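L-threonine-O-3-phosphate decarboxylase (Porphyromonas gingivalis, PDB 3FKD) probably binds pyridoxal 5'-phosphate and is thought to decarboxylate L-threonine O-3-phosphate. Local coordinates at residues A[127-138]-A[158-169]; A[23-33]-A[195-203]. All coordinates share one frame; numbering follows the deposited sequence.

Interaction 1 of 2, residues A[127-138]-A[158-169]; sequences FSNMDFCWLCNP and HPDTTFVLDQSY
Phe132 to Cys136 pair with Thr162 to Asp166 as neighbouring parallel strands of the seven-stranded mixed sheet. Helix 148-157 links them in a beta-alpha-beta crossover. The backbone bonds start with Thr162 N to Asp131 O. They end with Asp166 N to Leu135 O, the most bent at 139°. Ahead of the strands, Thr161 OG1, set beside its backbone N (chi1 -57°), donates to Met130 O at 2.8 Å and ties down the incoming loop; Met130 is a selenomethionine here. Thr161 CG2 rests against Cys133 CB and over one face of the Phe163 ring.

Phe127, His158 and Phe163 form an aromatic cluster at this end. Phe127 CD1 sits 3.3 Å from His158 CE1, over the His158 ring face. The Phe127 and Phe163 rings meet obliquely, with Phe127 CE2 3.6 Å from Phe163 CE1. Leu135 CD1 comes to the edge of the Phe163 ring. On the other face of the sheet, Val164 CB lies over a face of the Trp134 indole. Helix 75-86 packs on both residues.

This is the large-domain sheet of the fold type I pyridoxal phosphate enzymes, in which the cofactor sits beyond the C-terminal ends of the parallel strands. At that end Cys136 CB meets Asp166 CB at 3.6 Å. Asp166 OD1 accepts Ser168 OG on the carboxylate's syn lone pair and Ser168 N from above the carboxylate plane, an Asx turn. OD2 is hydrogen-bonded to Tyr102 OH. In fold type I relatives the aspartate here pairs with the cofactor's pyridine nitrogen, a role Asp166 probably shares. Cys136 SG reaches the edge of the Tyr169 ring, 3.7 Å from CD2. Pro138, after a cis peptide bond, rests its CD 3.3 Å from Tyr169 O. A water joins Asn137 O, Asp166 O and Tyr169 N.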
loop_
_atom_site.group_PDB
_atom_site.type_symbol
_atom_site.label_atom_id
_atom_site.label_comp_id
_atom_site.label_asym_id
_atom_site.label_seq_id
_atom_site.Cartn_x
_atom_site.Cartn_y
_atom_site.Cartn_z
ATOM N N PHE A 127 -13.001 17.240 -25.936
ATOM C CA PHE A 127 -13.107 15.821 -25.577
ATOM C C PHE A 127 -12.998 14.832 -26.737
ATOM O O PHE A 127 -13.194 13.624 -26.561
ATOM C CB PHE A 127 -14.438 15.573 -24.858
ATOM C CG PHE A 127 -14.510 16.187 -23.491
ATOM C CD1 PHE A 127 -15.143 17.395 -23.297
ATOM C CD2 PHE A 127 -13.926 15.558 -22.408
ATOM C CE1 PHE A 127 -15.203 17.954 -22.062
ATOM C CE2 PHE A 127 -13.976 16.122 -21.165
ATOM C CZ PHE A 127 -14.613 17.321 -20.984
ATOM N N SER A 128 -12.662 15.346 -27.915
ATOM C CA SER A 128 -12.710 14.569 -29.151
ATOM C C SER A 128 -12.022 13.229 -29.071
ATOM O O SER A 128 -12.645 12.193 -29.335
ATOM C CB SER A 128 -12.109 15.370 -30.281
ATOM O OG SER A 128 -12.564 16.701 -30.183
ATOM N N ASN A 129 -10.737 13.231 -28.731
ATOM C CA ASN A 129 -10.019 11.959 -28.579
ATOM C C ASN A 129 -9.457 11.758 -27.173
ATOM O O ASN A 129 -8.274 11.433 -27.002
ATOM C CB ASN A 129 -8.920 11.831 -29.627
ATOM C CG ASN A 129 -9.450 11.955 -31.043
ATOM O OD1 ASN A 129 -10.057 11.017 -31.580
ATOM N ND2 ASN A 129 -9.235 13.117 -31.656
HETATM N N MSE A 130 -10.323 11.975 -26.182
HETATM C CA MSE A 130 -9.961 11.869 -24.772
HETATM C C MSE A 130 -10.495 10.583 -24.186
HETATM O O MSE A 130 -11.705 10.385 -24.109
HETATM C CB MSE A 130 -10.559 13.028 -23.970
HETATM C CG MSE A 130 -9.859 14.335 -24.139
HETATM SE SE MSE A 130 -7.888 14.235 -24.117
HETATM C CE MSE A 130 -7.628 16.161 -24.243
ATOM N N ASP A 131 -9.628 9.707 -23.737
ATOM C CA ASP A 131 -10.181 8.459 -23.236
ATOM C C ASP A 131 -10.587 8.648 -21.764
ATOM O O ASP A 131 -11.555 8.055 -21.270
ATOM C CB ASP A 131 -9.218 7.283 -23.495
ATOM C CG ASP A 131 -8.666 7.281 -24.957
ATOM O OD1 ASP A 131 -9.461 7.464 -25.920
ATOM O OD2 ASP A 131 -7.435 7.122 -25.139
ATOM N N PHE A 132 -9.866 9.533 -21.092
ATOM C CA PHE A 132 -10.128 9.826 -19.710
ATOM C C PHE A 132 -10.085 11.306 -19.465
ATOM O O PHE A 132 -9.307 12.035 -20.080
ATOM C CB PHE A 132 -9.109 9.131 -18.813
ATOM C CG PHE A 132 -9.201 7.641 -18.864
ATOM C CD1 PHE A 132 -10.137 6.969 -18.102
ATOM C CD2 PHE A 132 -8.378 6.915 -19.705
ATOM C CE1 PHE A 132 -10.231 5.600 -18.160
ATOM C CE2 PHE A 132 -8.471 5.547 -19.784
ATOM C CZ PHE A 132 -9.392 4.885 -19.009
ATOM N N CYS A 133 -10.961 11.724 -18.554
ATOM C CA CYS A 133 -10.960 13.050 -18.001
ATOM C C CYS A 133 -10.962 12.963 -16.472
ATOM O O CYS A 133 -11.807 12.294 -15.879
ATOM C CB CYS A 133 -12.177 13.825 -18.498
ATOM S SG CYS A 133 -12.251 15.474 -17.841
ATOM N N TRP A 134 -10.026 13.670 -15.849
ATOM C CA TRP A 134 -9.770 13.557 -14.421
ATOM C C TRP A 134 -10.222 14.806 -13.637
ATOM O O TRP A 134 -9.625 15.884 -13.727
ATOM C CB TRP A 134 -8.281 13.272 -14.189
ATOM C CG TRP A 134 -7.744 11.975 -14.844
ATOM C CD1 TRP A 134 -7.635 11.701 -16.193
ATOM C CD2 TRP A 134 -7.223 10.817 -14.170
ATOM N NE1 TRP A 134 -7.098 10.444 -16.384
ATOM C CE2 TRP A 134 -6.810 9.896 -15.170
ATOM C CE3 TRP A 134 -7.039 10.485 -12.821
ATOM C CZ2 TRP A 134 -6.252 8.663 -14.865
ATOM C CZ3 TRP A 134 -6.488 9.246 -12.509
ATOM C CH2 TRP A 134 -6.097 8.345 -13.544
ATOM N N LEU A 135 -11.287 14.667 -12.866
ATOM C CA LEU A 135 -11.809 15.794 -12.108
ATOM C C LEU A 135 -11.845 15.516 -10.628
ATOM O O LEU A 135 -11.770 14.370 -10.173
ATOM C CB LEU A 135 -13.201 16.166 -12.595
ATOM C CG LEU A 135 -13.148 16.415 -14.099
ATOM C CD1 LEU A 135 -14.522 16.353 -14.719
ATOM C CD2 LEU A 135 -12.435 17.741 -14.390
ATOM N N CYS A 136 -11.931 16.575 -9.860
ATOM C CA CYS A 136 -12.069 16.410 -8.429
ATOM C C CYS A 136 -12.985 17.523 -7.996
ATOM O O CYS A 136 -12.782 18.678 -8.334
ATOM C CB CYS A 136 -10.700 16.438 -7.741
ATOM S SG CYS A 136 -10.720 16.489 -5.955
ATOM N N ASN A 137 -14.020 17.151 -7.270
ATOM C CA ASN A 137 -15.078 18.081 -6.971
ATOM C C ASN A 137 -15.522 17.922 -5.514
ATOM O O ASN A 137 -16.022 16.857 -5.149
ATOM C CB ASN A 137 -16.235 17.827 -7.954
ATOM C CG ASN A 137 -17.378 18.779 -7.750
ATOM O OD1 ASN A 137 -17.154 19.951 -7.563
ATOM N ND2 ASN A 137 -18.598 18.289 -7.761
ATOM N N PRO A 138 -15.319 18.965 -4.671
ATOM C CA PRO A 138 -14.643 20.241 -4.967
ATOM C C PRO A 138 -13.155 20.013 -5.144
ATOM O O PRO A 138 -12.606 19.125 -4.508
ATOM C CB PRO A 138 -14.884 21.073 -3.697
ATOM C CG PRO A 138 -15.096 20.110 -2.658
ATOM C CD PRO A 138 -15.850 18.970 -3.304
ATOM N N HIS A 158 -20.421 13.162 -23.511
ATOM C CA HIS A 158 -19.198 12.471 -23.960
ATOM C C HIS A 158 -19.050 11.003 -23.494
ATOM O O HIS A 158 -18.199 10.683 -22.666
ATOM C CB HIS A 158 -17.961 13.273 -23.553
ATOM C CG HIS A 158 -18.077 14.737 -23.821
ATOM N ND1 HIS A 158 -18.338 15.655 -22.827
ATOM C CD2 HIS A 158 -17.962 15.445 -24.971
ATOM C CE1 HIS A 158 -18.378 16.869 -23.354
ATOM N NE2 HIS A 158 -18.153 16.768 -24.653
ATOM N N PRO A 159 -19.869 10.112 -24.059
ATOM C CA PRO A 159 -19.879 8.661 -23.833
ATOM C C PRO A 159 -18.510 8.006 -23.960
ATOM O O PRO A 159 -18.249 6.951 -23.388
ATOM C CB PRO A 159 -20.764 8.151 -24.973
ATOM C CG PRO A 159 -21.679 9.265 -25.239
ATOM C CD PRO A 159 -20.897 10.517 -25.030
ATOM N N ASP A 160 -17.637 8.606 -24.742
ATOM C CA ASP A 160 -16.406 7.914 -25.088
ATOM C C ASP A 160 -15.266 8.424 -24.230
ATOM O O ASP A 160 -14.120 8.069 -24.426
ATOM C CB ASP A 160 -16.140 8.021 -26.594
ATOM C CG ASP A 160 -17.249 7.359 -27.416
ATOM O OD1 ASP A 160 -17.691 6.272 -27.014
ATOM O OD2 ASP A 160 -17.699 7.917 -28.441
ATOM N N THR A 161 -15.597 9.268 -23.270
ATOM C CA THR A 161 -14.622 9.674 -22.290
ATOM C C THR A 161 -15.041 9.135 -20.935
ATOM O O THR A 161 -16.122 9.422 -20.426
ATOM C CB THR A 161 -14.477 11.198 -22.195
ATOM O OG1 THR A 161 -14.136 11.732 -23.486
ATOM C CG2 THR A 161 -13.403 11.552 -21.173
ATOM N N THR A 162 -14.179 8.322 -20.360
ATOM C CA THR A 162 -14.378 7.916 -19.001
ATOM C C THR A 162 -13.990 9.054 -18.078
ATOM O O THR A 162 -12.876 9.568 -18.121
ATOM C CB THR A 162 -13.567 6.667 -18.683
ATOM O OG1 THR A 162 -14.011 5.616 -19.542
ATOM C CG2 THR A 162 -13.772 6.267 -17.218
ATOM N N PHE A 163 -14.923 9.466 -17.251
ATOM C CA PHE A 163 -14.608 10.529 -16.301
ATOM C C PHE A 163 -14.133 9.921 -14.986
ATOM O O PHE A 163 -14.850 9.151 -14.372
ATOM C CB PHE A 163 -15.806 11.480 -16.109
ATOM C CG PHE A 163 -16.050 12.356 -17.285
ATOM C CD1 PHE A 163 -15.514 13.624 -17.340
ATOM C CD2 PHE A 163 -16.752 11.887 -18.378
ATOM C CE1 PHE A 163 -15.713 14.421 -18.451
ATOM C CE2 PHE A 163 -16.948 12.689 -19.505
ATOM C CZ PHE A 163 -16.437 13.953 -19.531
ATOM N N VAL A 164 -12.911 10.231 -14.575
ATOM C CA VAL A 164 -12.473 9.765 -13.278
ATOM C C VAL A 164 -12.645 10.886 -12.249
ATOM O O VAL A 164 -12.000 11.960 -12.302
ATOM C CB VAL A 164 -11.051 9.169 -13.280
ATOM C CG1 VAL A 164 -10.744 8.560 -11.909
ATOM C CG2 VAL A 164 -10.892 8.100 -14.403
ATOM N N LEU A 165 -13.550 10.619 -11.317
ATOM C CA LEU A 165 -13.984 11.631 -10.362
ATOM C C LEU A 165 -13.435 11.333 -8.962
ATOM O O LEU A 165 -13.976 10.501 -8.267
ATOM C CB LEU A 165 -15.518 11.688 -10.343
ATOM C CG LEU A 165 -16.211 13.032 -10.189
ATOM C CD1 LEU A 165 -17.735 12.844 -10.134
ATOM C CD2 LEU A 165 -15.692 13.761 -8.952
ATOM N N ASP A 166 -12.345 11.999 -8.594
ATOM C CA ASP A 166 -11.849 12.059 -7.226
ATOM C C ASP A 166 -12.937 12.606 -6.333
ATOM O O ASP A 166 -13.313 13.784 -6.439
ATOM C CB ASP A 166 -10.589 12.934 -7.126
ATOM C CG ASP A 166 -9.830 12.746 -5.801
ATOM O OD1 ASP A 166 -10.396 12.130 -4.865
ATOM O OD2 ASP A 166 -8.650 13.198 -5.697
ATOM N N GLN A 167 -13.466 11.729 -5.483
ATOM C CA GLN A 167 -14.510 12.078 -4.520
ATOM C C GLN A 167 -13.986 12.271 -3.095
ATOM O O GLN A 167 -14.752 12.177 -2.132
ATOM C CB GLN A 167 -15.547 10.971 -4.505
ATOM C CG GLN A 167 -16.160 10.721 -5.838
ATOM C CD GLN A 167 -17.247 11.719 -6.151
ATOM O OE1 GLN A 167 -16.961 12.860 -6.505
ATOM N NE2 GLN A 167 -18.501 11.297 -6.015
ATOM N N SER A 168 -12.690 12.522 -2.960
ATOM C CA SER A 168 -12.066 12.601 -1.658
ATOM C C SER A 168 -12.744 13.604 -0.757
ATOM O O SER A 168 -12.726 13.458 0.453
ATOM C CB SER A 168 -10.590 12.980 -1.765
ATOM O OG SER A 168 -9.810 11.928 -2.287
ATOM N N TYR A 169 -13.296 14.653 -1.367
ATOM C CA TYR A 169 -13.818 15.827 -0.664
ATOM C C TYR A 169 -15.313 15.964 -0.847
ATOM O O TYR A 169 -15.880 17.029 -0.579
ATOM C CB TYR A 169 -13.141 17.102 -1.173
ATOM C CG TYR A 169 -11.642 17.065 -1.129
ATOM C CD1 TYR A 169 -10.946 17.250 0.071
ATOM C CD2 TYR A 169 -10.912 16.849 -2.290
ATOM C CE1 TYR A 169 -9.558 17.211 0.105
ATOM C CE2 TYR A 169 -9.528 16.802 -2.266
ATOM C CZ TYR A 169 -8.853 16.982 -1.076
ATOM O OH TYR A 169 -7.481 16.925 -1.088
HETATM O O HOH W 1 -14.150 15.282 -4.122
#

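Interaction 2 of 2, residues A[23-33]-A[195-203]; sequences TVWTDGDKDHL and FSHAYGIPG
Val24 packs tightly into the turn that follows strand 189-194. Its CG1 lies 3.5 Å from Ser196 O and 3.6 Å from Gly200 CA. CG1 stands opposite the backbone N (chi1 176°), which leaves CG2 to face Pro202 CG and the His197 ring. Trp25 N bonds His197 O at 2.8 Å, a bent bond (137°). Thr23 O approaches the edge of the His197 imidazole, 3.5 Å from ND1.

Gly200 is the first residue after the weakly bonded helical turn 196-199, with positive phi, and Trp25 O lies near its CA. In many aminotransferase-like fold type I enzymes a Ser-X-Ser/Ala-Lys motif here carries the Schiff-base lysine. By sequence, His197 probably stands at that lysine's position. Tyr47 of the second subunit packs on Ser196 and His197, and its Ile44 on Ile201 and Pro202, putting this side in the dimer interface.

Trp25 is looser and partly exposed. Its indole leads away from helix 196-199 and meets it by an edge, CD1 lying 3.3 Å from Ala198 O. The Lys30 and Leu33 contacts are sparse but buried. Lys30 NZ points to Tyr199 O, but the modelled 2.4 Å is too short to trust. Leu33 CD2 touches Ile201 CG2.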
loop_
_atom_site.group_PDB
_atom_site.type_symbol
_atom_site.label_atom_id
_atom_site.label_comp_id
_atom_site.label_asym_id
_atom_site.label_seq_id
_atom_site.Cartn_x
_atom_site.Cartn_y
_atom_site.Cartn_z
ATOM N N THR A 23 -5.386 19.255 3.497
ATOM C CA THR A 23 -6.779 19.226 3.144
ATOM C C THR A 23 -7.450 18.074 3.865
ATOM O O THR A 23 -8.430 17.541 3.394
ATOM C CB THR A 23 -6.991 19.085 1.629
ATOM O OG1 THR A 23 -6.331 17.910 1.154
ATOM C CG2 THR A 23 -6.446 20.329 0.884
ATOM N N VAL A 24 -6.910 17.687 5.014
ATOM C CA VAL A 24 -7.546 16.690 5.864
ATOM C C VAL A 24 -8.441 17.319 6.955
ATOM O O VAL A 24 -8.019 18.200 7.680
ATOM C CB VAL A 24 -6.469 15.765 6.499
ATOM C CG1 VAL A 24 -7.086 14.776 7.472
ATOM C CG2 VAL A 24 -5.663 15.045 5.386
ATOM N N TRP A 25 -9.681 16.854 7.067
ATOM C CA TRP A 25 -10.514 17.190 8.225
ATOM C C TRP A 25 -9.947 16.612 9.527
ATOM O O TRP A 25 -10.016 15.428 9.786
ATOM C CB TRP A 25 -11.982 16.795 8.020
ATOM C CG TRP A 25 -12.797 16.870 9.282
ATOM C CD1 TRP A 25 -13.393 15.826 9.929
ATOM C CD2 TRP A 25 -13.083 18.042 10.067
ATOM N NE1 TRP A 25 -14.040 16.264 11.048
ATOM C CE2 TRP A 25 -13.874 17.619 11.167
ATOM C CE3 TRP A 25 -12.768 19.397 9.940
ATOM C CZ2 TRP A 25 -14.337 18.501 12.155
ATOM C CZ3 TRP A 25 -13.234 20.288 10.919
ATOM C CH2 TRP A 25 -14.014 19.830 12.017
ATOM N N THR A 26 -9.425 17.497 10.367
ATOM C CA THR A 26 -8.579 17.103 11.503
ATOM C C THR A 26 -9.248 17.111 12.896
ATOM O O THR A 26 -8.761 16.493 13.836
ATOM C CB THR A 26 -7.297 17.951 11.453
ATOM O OG1 THR A 26 -6.282 17.208 10.748
ATOM C CG2 THR A 26 -6.816 18.371 12.804
ATOM N N ASP A 27 -10.375 17.803 13.004
ATOM C CA ASP A 27 -11.011 18.037 14.289
ATOM C C ASP A 27 -12.094 17.004 14.618
ATOM O O ASP A 27 -12.873 17.221 15.526
ATOM C CB ASP A 27 -11.597 19.461 14.347
ATOM C CG ASP A 27 -10.837 20.380 15.302
ATOM O OD1 ASP A 27 -9.676 20.072 15.593
ATOM O OD2 ASP A 27 -11.393 21.407 15.773
ATOM N N GLY A 28 -12.140 15.892 13.886
ATOM C CA GLY A 28 -13.119 14.848 14.140
ATOM C C GLY A 28 -12.970 14.222 15.523
ATOM O O GLY A 28 -11.927 14.340 16.141
ATOM N N ASP A 29 -14.026 13.579 16.030
ATOM C CA ASP A 29 -13.913 12.788 17.262
ATOM C C ASP A 29 -13.340 11.391 16.967
ATOM O O ASP A 29 -13.984 10.560 16.304
ATOM C CB ASP A 29 -15.257 12.648 17.955
ATOM C CG ASP A 29 -15.129 12.104 19.368
ATOM O OD1 ASP A 29 -14.057 11.521 19.714
ATOM O OD2 ASP A 29 -16.116 12.275 20.142
ATOM N N LYS A 30 -12.134 11.136 17.466
ATOM C CA LYS A 30 -11.399 9.956 17.055
ATOM C C LYS A 30 -11.089 9.066 18.216
ATOM O O LYS A 30 -10.403 8.054 18.034
ATOM C CB LYS A 30 -10.073 10.355 16.396
ATOM C CG LYS A 30 -10.110 10.415 14.877
ATOM C CD LYS A 30 -9.167 11.526 14.381
ATOM C CE LYS A 30 -9.060 11.504 12.857
ATOM N NZ LYS A 30 -9.200 10.078 12.378
ATOM N N ASP A 31 -11.562 9.441 19.404
ATOM C CA ASP A 31 -11.298 8.634 20.603
ATOM C C ASP A 31 -11.859 7.243 20.368
ATOM O O ASP A 31 -11.195 6.248 20.658
ATOM C CB ASP A 31 -11.911 9.242 21.895
ATOM C CG ASP A 31 -11.368 10.657 22.225
ATOM O OD1 ASP A 31 -10.160 10.954 21.965
ATOM O OD2 ASP A 31 -12.171 11.475 22.758
ATOM N N HIS A 32 -13.069 7.178 19.821
ATOM C CA HIS A 32 -13.730 5.896 19.694
ATOM C C HIS A 32 -13.260 5.033 18.522
ATOM O O HIS A 32 -13.154 3.814 18.662
ATOM C CB HIS A 32 -15.233 6.060 19.773
ATOM C CG HIS A 32 -15.656 6.586 21.096
ATOM N ND1 HIS A 32 -15.812 7.937 21.343
ATOM C CD2 HIS A 32 -15.824 5.959 22.284
ATOM C CE1 HIS A 32 -16.109 8.112 22.618
ATOM N NE2 HIS A 32 -16.130 6.926 23.209
ATOM N N LEU A 33 -12.958 5.655 17.390
ATOM C CA LEU A 33 -12.269 4.929 16.375
ATOM C C LEU A 33 -10.971 4.365 16.984
ATOM O O LEU A 33 -10.654 3.193 16.827
ATOM C CB LEU A 33 -11.975 5.831 15.176
ATOM C CG LEU A 33 -10.959 5.272 14.175
ATOM C CD1 LEU A 33 -11.416 3.936 13.636
ATOM C CD2 LEU A 33 -10.723 6.231 13.033
ATOM N N PHE A 195 -10.634 7.610 2.700
ATOM C CA PHE A 195 -10.845 7.576 4.126
ATOM C C PHE A 195 -9.850 8.512 4.775
ATOM O O PHE A 195 -9.968 8.829 5.949
ATOM C CB PHE A 195 -10.725 6.139 4.685
ATOM C CG PHE A 195 -11.972 5.290 4.482
ATOM C CD1 PHE A 195 -12.986 5.258 5.445
ATOM C CD2 PHE A 195 -12.120 4.500 3.351
ATOM C CE1 PHE A 195 -14.137 4.513 5.258
ATOM C CE2 PHE A 195 -13.262 3.741 3.161
ATOM C CZ PHE A 195 -14.260 3.745 4.107
ATOM N N SER A 196 -8.865 8.969 4.008
ATOM C CA SER A 196 -7.861 9.863 4.587
ATOM C C SER A 196 -8.400 11.230 5.013
ATOM O O SER A 196 -8.034 11.723 6.071
ATOM C CB SER A 196 -6.684 10.121 3.641
ATOM O OG SER A 196 -6.402 9.052 2.796
ATOM N N HIS A 197 -9.227 11.845 4.158
ATOM C CA HIS A 197 -9.556 13.275 4.268
ATOM C C HIS A 197 -10.709 13.567 5.212
ATOM O O HIS A 197 -10.535 14.339 6.139
ATOM C CB HIS A 197 -9.861 13.871 2.902
ATOM C CG HIS A 197 -8.773 13.653 1.902
ATOM N ND1 HIS A 197 -7.645 14.451 1.833
ATOM C CD2 HIS A 197 -8.646 12.735 0.924
ATOM C CE1 HIS A 197 -6.870 14.020 0.865
ATOM N NE2 HIS A 197 -7.456 12.981 0.295
ATOM N N ALA A 198 -11.859 12.923 4.957
ATOM C CA ALA A 198 -13.101 13.152 5.707
ATOM C C ALA A 198 -12.992 12.663 7.131
ATOM O O ALA A 198 -13.703 13.149 7.995
ATOM C CB ALA A 198 -14.323 12.517 5.012
ATOM N N TYR A 199 -12.075 11.734 7.377
ATOM C CA TYR A 199 -12.001 11.068 8.685
ATOM C C TYR A 199 -10.672 11.148 9.406
ATOM O O TYR A 199 -10.529 10.530 10.464
ATOM C CB TYR A 199 -12.432 9.613 8.608
ATOM C CG TYR A 199 -13.642 9.378 7.755
ATOM C CD1 TYR A 199 -14.914 9.827 8.153
ATOM C CD2 TYR A 199 -13.530 8.672 6.548
ATOM C CE1 TYR A 199 -16.038 9.598 7.352
ATOM C CE2 TYR A 199 -14.630 8.428 5.755
ATOM C CZ TYR A 199 -15.881 8.895 6.156
ATOM O OH TYR A 199 -16.948 8.633 5.342
ATOM N N GLY A 200 -9.722 11.905 8.860
ATOM C CA GLY A 200 -8.495 12.203 9.569
ATOM C C GLY A 200 -7.572 11.019 9.710
ATOM O O GLY A 200 -6.748 10.969 10.612
ATOM N N ILE A 201 -7.709 10.047 8.816
ATOM C CA ILE A 201 -6.843 8.885 8.873
ATOM C C ILE A 201 -5.993 8.627 7.606
ATOM O O ILE A 201 -5.968 7.521 7.056
ATOM C CB ILE A 201 -7.573 7.670 9.420
ATOM C CG1 ILE A 201 -8.875 7.457 8.657
ATOM C CG2 ILE A 201 -7.880 7.914 10.903
ATOM C CD1 ILE A 201 -9.253 6.025 8.499
ATOM N N PRO A 202 -5.230 9.652 7.206
ATOM C CA PRO A 202 -4.298 9.583 6.078
ATOM C C PRO A 202 -3.210 8.498 6.246
ATOM O O PRO A 202 -2.792 7.904 5.259
ATOM C CB PRO A 202 -3.637 10.982 6.062
ATOM C CG PRO A 202 -4.080 11.680 7.265
ATOM C CD PRO A 202 -4.993 10.824 8.068
ATOM N N GLY A 203 -2.773 8.260 7.480
ATOM C CA GLY A 203 -1.750 7.276 7.762
ATOM C C GLY A 203 -2.167 5.812 7.637
ATOM O O GLY A 203 -1.321 4.950 7.528
#

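In the fold
Along the chain, interaction 1 is nested within the loop closed by interaction 2: 23-33 comes first, then 127-138 and 158-169, and finally 195-203. Their centres lie 27 Å apart, on opposite sides of the chain's centre. Strand 189-194 lies next to strand 162-166 in the sheet and runs directly into 195-203. The C-terminal end of interaction 1 therefore reaches interaction 2. There Tyr169 OH and Thr23 OG1 probably share a hydrogen bond at 2.7 Å, and Ser168 CB packs 3.3 Å from His197 CD2. At this junction segment 23-33 meets the C-terminal end of the sheet beside the probable cofactor region.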